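Local coordinates for protein alternansucrase (Leuconostoc mesenteroides, PDB 6HVG) that belongs to glycoside hydrolase family 70, combining a TIM-barrel-type fold and a bound calcium ion with repeats of the choline-binding and putative cell-wall-binding type, at residues Y398-S402 / F403-D407; L454-M457 / S458-L462; E489-I492 / S493-K496; K510-A513 / N514-K517. All blocks are in the same frame, centred on the assembly; numbering follows the deposited sequence.

Contact 1 (Y398-S402 / F403-D407)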
loop_
_atom_site.group_PDB
_atom_site.type_symbol
_atom_site.label_atom_id
_atom_site.label_comp_id
_atom_site.label_asym_id
_atom_site.label_seq_id
_atom_site.Cartn_x
_atom_site.Cartn_y
_atom_site.Cartn_z
ATOM N N TYR A 398 30.032 16.326 -30.968
ATOM C CA TYR A 398 28.688 16.631 -30.453
ATOM C C TYR A 398 27.671 15.575 -30.901
ATOM O O TYR A 398 26.758 15.863 -31.679
ATOM C CB TYR A 398 28.248 18.029 -30.897
ATOM C CG TYR A 398 29.328 19.089 -30.795
ATOM C CD1 TYR A 398 30.201 19.126 -29.713
ATOM C CD2 TYR A 398 29.451 20.082 -31.762
ATOM C CE1 TYR A 398 31.184 20.106 -29.609
ATOM C CE2 TYR A 398 30.425 21.073 -31.661
ATOM C CZ TYR A 398 31.300 21.074 -30.584
ATOM O OH TYR A 398 32.291 22.024 -30.469
ATOM N N ASP A 399 27.830 14.352 -30.399
ATOM C CA ASP A 399 27.006 13.216 -30.836
ATOM C C ASP A 399 27.150 12.018 -29.891
ATOM O O ASP A 399 27.866 12.090 -28.896
ATOM C CB ASP A 399 27.350 12.811 -32.288
ATOM C CG ASP A 399 28.835 12.524 -32.491
ATOM O OD1 ASP A 399 29.518 12.151 -31.509
ATOM O OD2 ASP A 399 29.313 12.696 -33.636
ATOM N N LYS A 400 26.459 10.923 -30.207
ATOM C CA LYS A 400 26.419 9.754 -29.336
ATOM C C LYS A 400 27.782 9.090 -29.122
ATOM O O LYS A 400 27.958 8.381 -28.130
ATOM C CB LYS A 400 25.416 8.737 -29.869
ATOM C CG LYS A 400 23.986 9.260 -29.880
ATOM C CD LYS A 400 22.933 8.194 -30.162
ATOM C CE LYS A 400 21.537 8.812 -30.131
ATOM N NZ LYS A 400 20.430 7.830 -30.024
ATOM N N SER A 401 28.745 9.329 -30.017
ATOM C CA SER A 401 30.110 8.798 -29.831
ATOM C C SER A 401 30.748 9.321 -28.562
ATOM O O SER A 401 31.227 8.550 -27.733
ATOM C CB SER A 401 31.021 9.172 -30.995
ATOM O OG SER A 401 30.629 8.497 -32.167
ATOM N N SER A 402 30.734 10.643 -28.422
ATOM C CA SER A 402 31.451 11.332 -27.343
ATOM C C SER A 402 30.630 11.581 -26.078
ATOM O O SER A 402 31.165 12.119 -25.112
ATOM C CB SER A 402 32.004 12.663 -27.861
ATOM O OG SER A 402 33.024 12.426 -28.794
ATOM N N PHE A 403 29.351 11.196 -26.083
ATOM C CA PHE A 403 28.461 11.421 -24.928
ATOM C C PHE A 403 27.660 10.182 -24.563
ATOM O O PHE A 403 26.929 9.663 -25.396
ATOM C CB PHE A 403 27.452 12.522 -25.258
ATOM C CG PHE A 403 27.972 13.923 -25.092
ATOM C CD1 PHE A 403 28.141 14.449 -23.839
ATOM C CD2 PHE A 403 28.245 14.718 -26.205
ATOM C CE1 PHE A 403 28.597 15.735 -23.690
ATOM C CE2 PHE A 403 28.694 16.004 -26.061
ATOM C CZ PHE A 403 28.868 16.517 -24.801
ATOM N N GLU A 404 27.771 9.728 -23.319
ATOM C CA GLU A 404 26.874 8.688 -22.810
ATOM C C GLU A 404 25.501 9.309 -22.661
ATOM O O GLU A 404 25.375 10.414 -22.136
ATOM C CB GLU A 404 27.365 8.129 -21.463
ATOM C CG GLU A 404 28.613 7.243 -21.571
ATOM C CD GLU A 404 29.167 6.804 -20.222
ATOM O OE1 GLU A 404 28.630 7.198 -19.163
ATOM O OE2 GLU A 404 30.140 6.024 -20.214
ATOM N N ASN A 405 24.467 8.602 -23.093
ATOM C CA ASN A 405 23.139 9.199 -23.192
ATOM C C ASN A 405 21.997 8.194 -23.212
ATOM O O ASN A 405 22.202 7.000 -23.325
ATOM C CB ASN A 405 23.072 10.033 -24.464
ATOM C CG ASN A 405 23.050 9.182 -25.720
ATOM O OD1 ASN A 405 22.049 9.128 -26.444
ATOM N ND2 ASN A 405 24.152 8.530 -25.994
ATOM N N VAL A 406 20.786 8.720 -23.110
ATOM C CA VAL A 406 19.553 7.965 -23.306
ATOM C C VAL A 406 18.721 8.764 -24.302
ATOM O O VAL A 406 18.405 9.933 -24.064
ATOM C CB VAL A 406 18.783 7.817 -21.987
ATOM C CG1 VAL A 406 17.582 6.883 -22.150
ATOM C CG2 VAL A 406 19.714 7.323 -20.879
ATOM N N ASP A 407 18.379 8.136 -25.418
ATOM C CA ASP A 407 17.607 8.769 -26.520
ATOM C C ASP A 407 18.083 10.159 -26.884
ATOM O O ASP A 407 17.280 11.026 -27.236
ATOM C CB ASP A 407 16.092 8.781 -26.219
ATOM C CG ASP A 407 15.476 7.393 -26.263
ATOM O OD1 ASP A 407 16.153 6.452 -26.736
ATOM O OD2 ASP A 407 14.312 7.246 -25.829
#
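Phe403 folds back against Asp399 and Ser402, the close side of the contact. The ring meets the Asp399 carbonyl with its edge, and CD2 lies 3.8 Å from Asp399 O, which sits in the plane of the ring. With chi1 at -82°, CG is opposite the carbonyl carbon and the ring swings back beside the chain it came from. CG also comes to 3.7 Å from Ser402 O. Ile1273 and Leu1281 of other loops cover the same side chain, leaving it buried. The backbone here makes a short helix-like reversal through Lys400 and Ser401, in the long loop between helix 390-393 and strand 415-416. Its bonds are slack: Phe403 N gives Asp399 O a weak hydrogen bond of 3.3 Å, and Ser402 N gives the same oxygen another weak one. Further along, Glu404 pairs through its backbone with Trp415 and through its carboxylate with Arg502, tying the loop to that strand and to helix 499-511. On the looser side, where Lys400 is exposed, its extended chain runs across the Asn405 amide at about a right angle, with CE 3.7 Å from OD1. Asn405 has chi1 at 71°, which tucks the amide back toward the preceding residues, and ND2 donates to Phe403 O over 3.1 Å, tilted out of the carbonyl plane. OD1 faces the other way along the chain and takes the N-H of Gly408. Lys400 NZ stays 5.6 Å from Asp407 OD1, opposite charges without contact.

Contact 2 (L454-M457 / S458-L462)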
loop_
_atom_site.group_PDB
_atom_site.type_symbol
_atom_site.label_atom_id
_atom_site.label_comp_id
_atom_site.label_asym_id
_atom_site.label_seq_id
_atom_site.Cartn_x
_atom_site.Cartn_y
_atom_site.Cartn_z
ATOM N N LEU A 454 32.099 20.125 -5.507
ATOM C CA LEU A 454 33.437 20.471 -5.038
ATOM C C LEU A 454 33.662 20.041 -3.607
ATOM O O LEU A 454 34.687 19.420 -3.313
ATOM C CB LEU A 454 33.699 21.978 -5.140
ATOM C CG LEU A 454 33.747 22.512 -6.562
ATOM C CD1 LEU A 454 33.762 24.023 -6.522
ATOM C CD2 LEU A 454 34.961 22.009 -7.339
ATOM N N ASN A 455 32.702 20.334 -2.733
ATOM C CA ASN A 455 32.800 19.913 -1.338
ATOM C C ASN A 455 32.816 18.377 -1.184
ATOM O O ASN A 455 33.561 17.846 -0.372
ATOM C CB ASN A 455 31.653 20.482 -0.517
ATOM C CG ASN A 455 31.724 21.971 -0.381
ATOM O OD1 ASN A 455 32.724 22.592 -0.720
ATOM N ND2 ASN A 455 30.669 22.560 0.123
ATOM N N PHE A 456 31.995 17.671 -1.955
ATOM C CA PHE A 456 31.941 16.214 -1.888
ATOM C C PHE A 456 33.258 15.554 -2.347
ATOM O O PHE A 456 33.786 14.682 -1.662
ATOM C CB PHE A 456 30.771 15.706 -2.720
ATOM C CG PHE A 456 30.586 14.222 -2.682
ATOM C CD1 PHE A 456 29.851 13.636 -1.670
ATOM C CD2 PHE A 456 31.075 13.417 -3.702
ATOM C CE1 PHE A 456 29.639 12.268 -1.652
ATOM C CE2 PHE A 456 30.886 12.046 -3.681
ATOM C CZ PHE A 456 30.182 11.476 -2.640
ATOM N N MET A 457 33.780 15.966 -3.498
ATOM C CA MET A 457 35.024 15.400 -4.028
ATOM C C MET A 457 36.221 15.731 -3.147
ATOM O O MET A 457 37.096 14.882 -2.959
ATOM C CB MET A 457 35.303 15.898 -5.438
ATOM C CG MET A 457 34.276 15.454 -6.465
ATOM S SD MET A 457 34.434 13.748 -7.010
ATOM C CE MET A 457 32.946 13.074 -6.325
ATOM N N SER A 458 36.246 16.951 -2.609
ATOM C CA SER A 458 37.221 17.358 -1.599
ATOM C C SER A 458 37.309 16.411 -0.399
ATOM O O SER A 458 38.410 16.076 0.053
ATOM C CB SER A 458 36.853 18.739 -1.050
ATOM O OG SER A 458 37.422 19.757 -1.817
ATOM N N SER A 459 36.156 16.016 0.132
ATOM C CA SER A 459 36.083 15.164 1.307
ATOM C C SER A 459 36.646 13.792 1.052
ATOM O O SER A 459 36.853 13.045 2.010
ATOM C CB SER A 459 34.646 14.989 1.742
ATOM O OG SER A 459 34.103 16.250 2.001
ATOM N N LYS A 460 36.852 13.446 -0.220
ATOM C CA LYS A 460 37.349 12.146 -0.583
ATOM C C LYS A 460 38.814 12.129 -0.922
ATOM O O LYS A 460 39.298 11.171 -1.521
ATOM C CB LYS A 460 36.516 11.578 -1.731
ATOM C CG LYS A 460 35.100 11.208 -1.318
ATOM C CD LYS A 460 34.519 10.146 -2.255
ATOM C CE LYS A 460 33.119 9.663 -1.846
ATOM N NZ LYS A 460 32.671 8.385 -2.498
ATOM N N GLY A 461 39.531 13.152 -0.466
ATOM C CA GLY A 461 40.989 13.214 -0.586
ATOM C C GLY A 461 41.510 13.896 -1.829
ATOM O O GLY A 461 42.708 13.880 -2.085
ATOM N N LEU A 462 40.611 14.523 -2.578
ATOM C CA LEU A 462 40.964 15.102 -3.863
ATOM C C LEU A 462 41.478 16.524 -3.810
ATOM O O LEU A 462 41.930 17.042 -4.811
ATOM C CB LEU A 462 39.794 15.022 -4.818
ATOM C CG LEU A 462 39.673 13.592 -5.353
ATOM C CD1 LEU A 462 38.359 13.277 -6.056
ATOM C CD2 LEU A 462 40.842 13.276 -6.289
#
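Ser459 turns back onto Asn455 one turn earlier in helix 447-462, toward the C-terminal part of that helix. Asn455 O is gripped twice from residue 459: OG donates at 2.9 Å and the backbone N at 3.2 Å, and the two arrive from opposite faces of the carbonyl plane. Just before it, Ser458 N makes an ordinary helical bond to Leu454 O. From Ser458 on, the helix kinks and widens into a pi-like turn. Lys460 N reaches three residues back to Met457 O at 3.1 Å, but from high above the carbonyl plane, 64° out of it. Gly461, with phi at +91°, carries the chain round, and the Leu462 side chain is thereby brought onto the Met457 carbonyl, CB lying 3.3 Å from Met457 O. Met457 and Leu462 then run side by side and point the same way. On the flank, Phe456 and Lys460 cross obliquely, the aliphatic CE of the lysine resting 3.5 Å from ring atom CZ. The next shell packs round these groups. Helix 474-495 supplies Ile484 against Met457 and Ala487 against Leu462, while helix 499-511 brings Ala504 to Met457 and the ring of Phe508 to that of Phe456. The polar side is held by the chain that follows: Asn455 OD1 accepts from Tyr468 N and Thr466 OG1, and Ser458 OG bonds to Ile464 O. Met457 is bent at chi2 (-77°) and again at chi3, and this double bend leaves SD 4.1 Å from Leu462 CD1 and sets CE in the plane of the Phe456 ring, at its edge.

Contact 3 (E489-I492 / S493-K496)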
loop_
_atom_site.group_PDB
_atom_site.type_symbol
_atom_site.label_atom_id
_atom_site.label_comp_id
_atom_site.label_asym_id
_atom_site.label_seq_id
_atom_site.Cartn_x
_atom_site.Cartn_y
_atom_site.Cartn_z
ATOM N N GLU A 489 42.973 13.194 -12.115
ATOM C CA GLU A 489 43.842 12.551 -13.095
ATOM C C GLU A 489 45.019 11.844 -12.436
ATOM O O GLU A 489 45.554 10.865 -12.985
ATOM C CB GLU A 489 44.320 13.556 -14.128
ATOM C CG GLU A 489 43.207 14.219 -14.932
ATOM C CD GLU A 489 42.539 13.306 -15.962
ATOM O OE1 GLU A 489 42.707 12.076 -15.902
ATOM O OE2 GLU A 489 41.820 13.850 -16.823
ATOM N N GLN A 490 45.406 12.332 -11.257
ATOM C CA GLN A 490 46.467 11.708 -10.459
ATOM C C GLN A 490 46.067 10.365 -9.837
ATOM O O GLN A 490 46.861 9.419 -9.841
ATOM C CB GLN A 490 46.938 12.671 -9.363
ATOM C CG GLN A 490 47.734 13.865 -9.889
ATOM C CD GLN A 490 47.947 14.937 -8.838
ATOM O OE1 GLN A 490 47.397 14.863 -7.739
ATOM N NE2 GLN A 490 48.726 15.959 -9.185
ATOM N N GLN A 491 44.850 10.290 -9.297
ATOM C CA GLN A 491 44.352 9.040 -8.738
ATOM C C GLN A 491 43.980 8.046 -9.842
ATOM O O GLN A 491 43.916 6.850 -9.566
ATOM C CB GLN A 491 43.176 9.262 -7.791
ATOM C CG GLN A 491 43.471 10.069 -6.537
ATOM C CD GLN A 491 44.141 9.294 -5.413
ATOM O OE1 GLN A 491 45.145 9.737 -4.844
ATOM N NE2 GLN A 491 43.547 8.148 -5.046
ATOM N N ILE A 492 43.724 8.531 -11.065
ATOM C CA ILE A 492 43.533 7.642 -12.225
ATOM C C ILE A 492 44.847 6.962 -12.632
ATOM O O ILE A 492 44.875 5.764 -12.946
ATOM C CB ILE A 492 42.896 8.387 -13.435
ATOM C CG1 ILE A 492 41.416 8.657 -13.161
ATOM C CG2 ILE A 492 43.016 7.585 -14.734
ATOM C CD1 ILE A 492 40.780 9.702 -14.053
ATOM N N SER A 493 45.927 7.732 -12.634
ATOM C CA SER A 493 47.261 7.186 -12.901
ATOM C C SER A 493 47.722 6.237 -11.795
ATOM O O SER A 493 48.239 5.161 -12.074
ATOM C CB SER A 493 48.254 8.328 -13.076
ATOM O OG SER A 493 47.907 9.084 -14.217
ATOM N N LEU A 494 47.489 6.626 -10.547
ATOM C CA LEU A 494 47.906 5.839 -9.393
ATOM C C LEU A 494 47.175 4.484 -9.341
ATOM O O LEU A 494 47.811 3.453 -9.153
ATOM C CB LEU A 494 47.681 6.634 -8.095
ATOM C CG LEU A 494 48.325 6.187 -6.769
ATOM C CD1 LEU A 494 49.820 5.857 -6.898
ATOM C CD2 LEU A 494 48.102 7.256 -5.701
ATOM N N LYS A 495 45.854 4.494 -9.535
ATOM C CA LYS A 495 45.024 3.280 -9.510
ATOM C C LYS A 495 44.900 2.530 -10.848
ATOM O O LYS A 495 44.472 1.382 -10.852
ATOM C CB LYS A 495 43.627 3.627 -9.000
ATOM C CG LYS A 495 43.616 4.179 -7.578
ATOM C CD LYS A 495 42.276 3.925 -6.878
ATOM C CE LYS A 495 42.089 4.798 -5.636
ATOM N NZ LYS A 495 43.013 4.434 -4.531
ATOM N N LYS A 496 45.272 3.181 -11.959
ATOM C CA LYS A 496 45.163 2.620 -13.325
ATOM C C LYS A 496 43.732 2.209 -13.678
ATOM O O LYS A 496 43.515 1.266 -14.443
ATOM C CB LYS A 496 46.107 1.432 -13.522
ATOM C CG LYS A 496 47.539 1.692 -13.088
ATOM C CD LYS A 496 48.502 0.623 -13.616
ATOM C CE LYS A 496 49.937 0.816 -13.127
ATOM N NZ LYS A 496 50.743 1.787 -13.929
#
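Gln491 has Leu494 on one flank and Lys495 on the other, and it meets the two quite differently. With Leu494 it lies parallel, both side chains pointing the same way, and as modelled the amide oxygen OE1 is 4.0 Å from the methyl CD2. Lys495 instead passes diagonally, its CE 3.7 Å from Gln491 NE2. The bend at chi2 of Gln491 (-80°) turns the amide along the helix toward both residues rather than straight out. Neither is a polar bond; the contact is van der Waals, on a surface where both later residues are exposed. Lys495 also lays its first methylenes on the Gln491 carbonyl, CG being 3.3 Å from Gln491 O, while its backbone N binds that oxygen. Ser493, on another side of the helix, folds its hydroxyl back the same way: OG and N both donate to Glu489 O, each at 3.2 Å, so one carbonyl serves two donors of one residue. The helix ends with Lys495; Lys496, with positive phi (57°), leaves helical geometry, and its N makes a weak bond to Ile492 O. These are the closing turns of helix 474-495. Its Glu489 carboxylate makes a salt bridge with Arg437 of strand 437-438, and Gln491 and Ile492 both rest on Trp500 of helix 499-511, the next helix in the chain.

Contact 4 (K510-A513 / N514-K517)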
loop_
_atom_site.group_PDB
_atom_site.type_symbol
_atom_site.label_atom_id
_atom_site.label_comp_id
_atom_site.label_asym_id
_atom_site.label_seq_id
_atom_site.Cartn_x
_atom_site.Cartn_y
_atom_site.Cartn_z
ATOM N N LYS A 510 23.323 10.856 -6.113
ATOM C CA LYS A 510 22.174 10.459 -5.289
ATOM C C LYS A 510 21.947 11.414 -4.108
ATOM O O LYS A 510 20.846 11.533 -3.578
ATOM C CB LYS A 510 22.368 9.031 -4.771
ATOM C CG LYS A 510 22.312 7.944 -5.842
ATOM C CD LYS A 510 22.723 6.593 -5.228
ATOM C CE LYS A 510 22.813 5.480 -6.283
ATOM N NZ LYS A 510 22.335 4.141 -5.798
ATOM N N THR A 511 23.002 12.107 -3.721
ATOM C CA THR A 511 22.957 13.149 -2.708
ATOM C C THR A 511 22.058 14.344 -3.047
ATOM O O THR A 511 21.490 14.965 -2.153
ATOM C CB THR A 511 24.402 13.667 -2.491
ATOM O OG1 THR A 511 25.167 12.643 -1.862
ATOM C CG2 THR A 511 24.452 14.896 -1.607
ATOM N N GLN A 512 21.952 14.680 -4.326
ATOM C CA GLN A 512 21.245 15.881 -4.770
ATOM C C GLN A 512 19.758 15.643 -4.968
ATOM O O GLN A 512 19.357 14.727 -5.677
ATOM C CB GLN A 512 21.831 16.376 -6.095
ATOM C CG GLN A 512 23.327 16.589 -6.071
ATOM C CD GLN A 512 23.703 17.644 -5.083
ATOM O OE1 GLN A 512 23.482 18.834 -5.323
ATOM N NE2 GLN A 512 24.263 17.232 -3.956
ATOM N N ALA A 513 18.945 16.509 -4.370
ATOM C CA ALA A 513 17.490 16.377 -4.389
ATOM C C ALA A 513 16.920 16.234 -5.804
ATOM O O ALA A 513 16.001 15.448 -6.025
ATOM C CB ALA A 513 16.834 17.546 -3.660
ATOM N N ASN A 514 17.429 17.022 -6.745
ATOM C CA ASN A 514 16.958 16.946 -8.124
ATOM C C ASN A 514 17.267 15.608 -8.789
ATOM O O ASN A 514 16.689 15.283 -9.807
ATOM C CB ASN A 514 17.562 18.080 -8.939
ATOM C CG ASN A 514 16.782 19.363 -8.833
ATOM O OD1 ASN A 514 15.650 19.379 -8.413
ATOM N ND2 ASN A 514 17.387 20.448 -9.253
ATOM N N TRP A 515 18.209 14.859 -8.220
ATOM C CA TRP A 515 18.623 13.574 -8.753
ATOM C C TRP A 515 18.275 12.387 -7.854
ATOM O O TRP A 515 18.903 11.307 -7.942
ATOM C CB TRP A 515 20.133 13.614 -9.026
ATOM C CG TRP A 515 20.518 14.690 -10.004
ATOM C CD1 TRP A 515 19.723 15.235 -10.980
ATOM C CD2 TRP A 515 21.775 15.353 -10.107
ATOM N NE1 TRP A 515 20.410 16.181 -11.675
ATOM C CE2 TRP A 515 21.679 16.264 -11.172
ATOM C CE3 TRP A 515 22.980 15.258 -9.410
ATOM C CZ2 TRP A 515 22.722 17.073 -11.550
ATOM C CZ3 TRP A 515 24.040 16.076 -9.805
ATOM C CH2 TRP A 515 23.891 16.967 -10.857
ATOM N N ASN A 516 17.277 12.574 -6.990
ATOM C CA ASN A 516 16.788 11.475 -6.161
ATOM C C ASN A 516 15.282 11.591 -5.880
ATOM O O ASN A 516 14.605 12.448 -6.452
ATOM C CB ASN A 516 17.684 11.294 -4.920
ATOM C CG ASN A 516 17.610 12.442 -3.952
ATOM O OD1 ASN A 516 16.610 13.160 -3.865
ATOM N ND2 ASN A 516 18.669 12.609 -3.178
ATOM N N LYS A 517 14.753 10.736 -5.022
ATOM C CA LYS A 517 13.309 10.664 -4.787
ATOM C C LYS A 517 12.694 11.852 -4.052
ATOM O O LYS A 517 11.464 11.993 -4.006
ATOM C CB LYS A 517 12.964 9.389 -3.997
ATOM C CG LYS A 517 13.188 9.489 -2.487
ATOM C CD LYS A 517 12.912 8.166 -1.790
ATOM C CE LYS A 517 13.119 8.277 -0.289
ATOM N NZ LYS A 517 13.396 6.937 0.309
#
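Where helix 499-511 runs out, the chain turns through a short 3-10 stretch at Ala513 and Asn514, and two side chains beyond it fold back on the way the chain came. Trp515 is one. It lies alongside Gln512, both pointing the same way, with the aliphatic part of the glutamine against the benzo half of the indole: CG is 3.6 Å from CE3 and 3.8 Å from CZ3. The Gln512 amide plane stands 60° from the ring, and its OE1 is held by Asn452 ND2 of helix 447-462. Further cover for the indole comes from Phe508 and Val509, while NE1 makes a weak bond to Tyr1259 O. Backbone bonds close the turn: Trp515 N donates to Gln512 O at 2.8 Å, and Asn516 N reaches Ala513 O at 3.3 Å. Thr519 OG1 is hydrogen-bonded to both Ala513 O and Asn516 O. Asn516 is the other returning side chain. Its CG sits between the backbone N and the carbonyl carbon (chi1 67°), which turns the amide inward to the end of the helix. OD1 takes the N-H of Gln518, and on the other arm of the amide ND2 donates to Lys510 O in a nearly straight bond, modelled at 2.5 Å, a length too short to be trusted.

In the fold
The contacts come in numerical order along the chain. Contact 1 lies in a loop; contacts 2 and 3 lie late in helices 447-462 and 474-495, and contact 4 spans the end of 499-511 and the loop after it. Contacts 2 and 3, with centres about 16 Å apart, touch where Leu462 CD2 packs on Gln491 CG at 4.2 Å. Nearest atoms of contact 4 are about 4 Å from contact 2 but stay about 18 Å from contact 3. Contact 1 stands apart, its centre about 23 to 27 Å from the others, beside strand 1166-1175 and tied to helix 499-511 through Glu404 and Arg502. Contacts 2 to 4 belong to a helical region outside the eight-stranded parallel barrel sheet, probably family 70 domain IV.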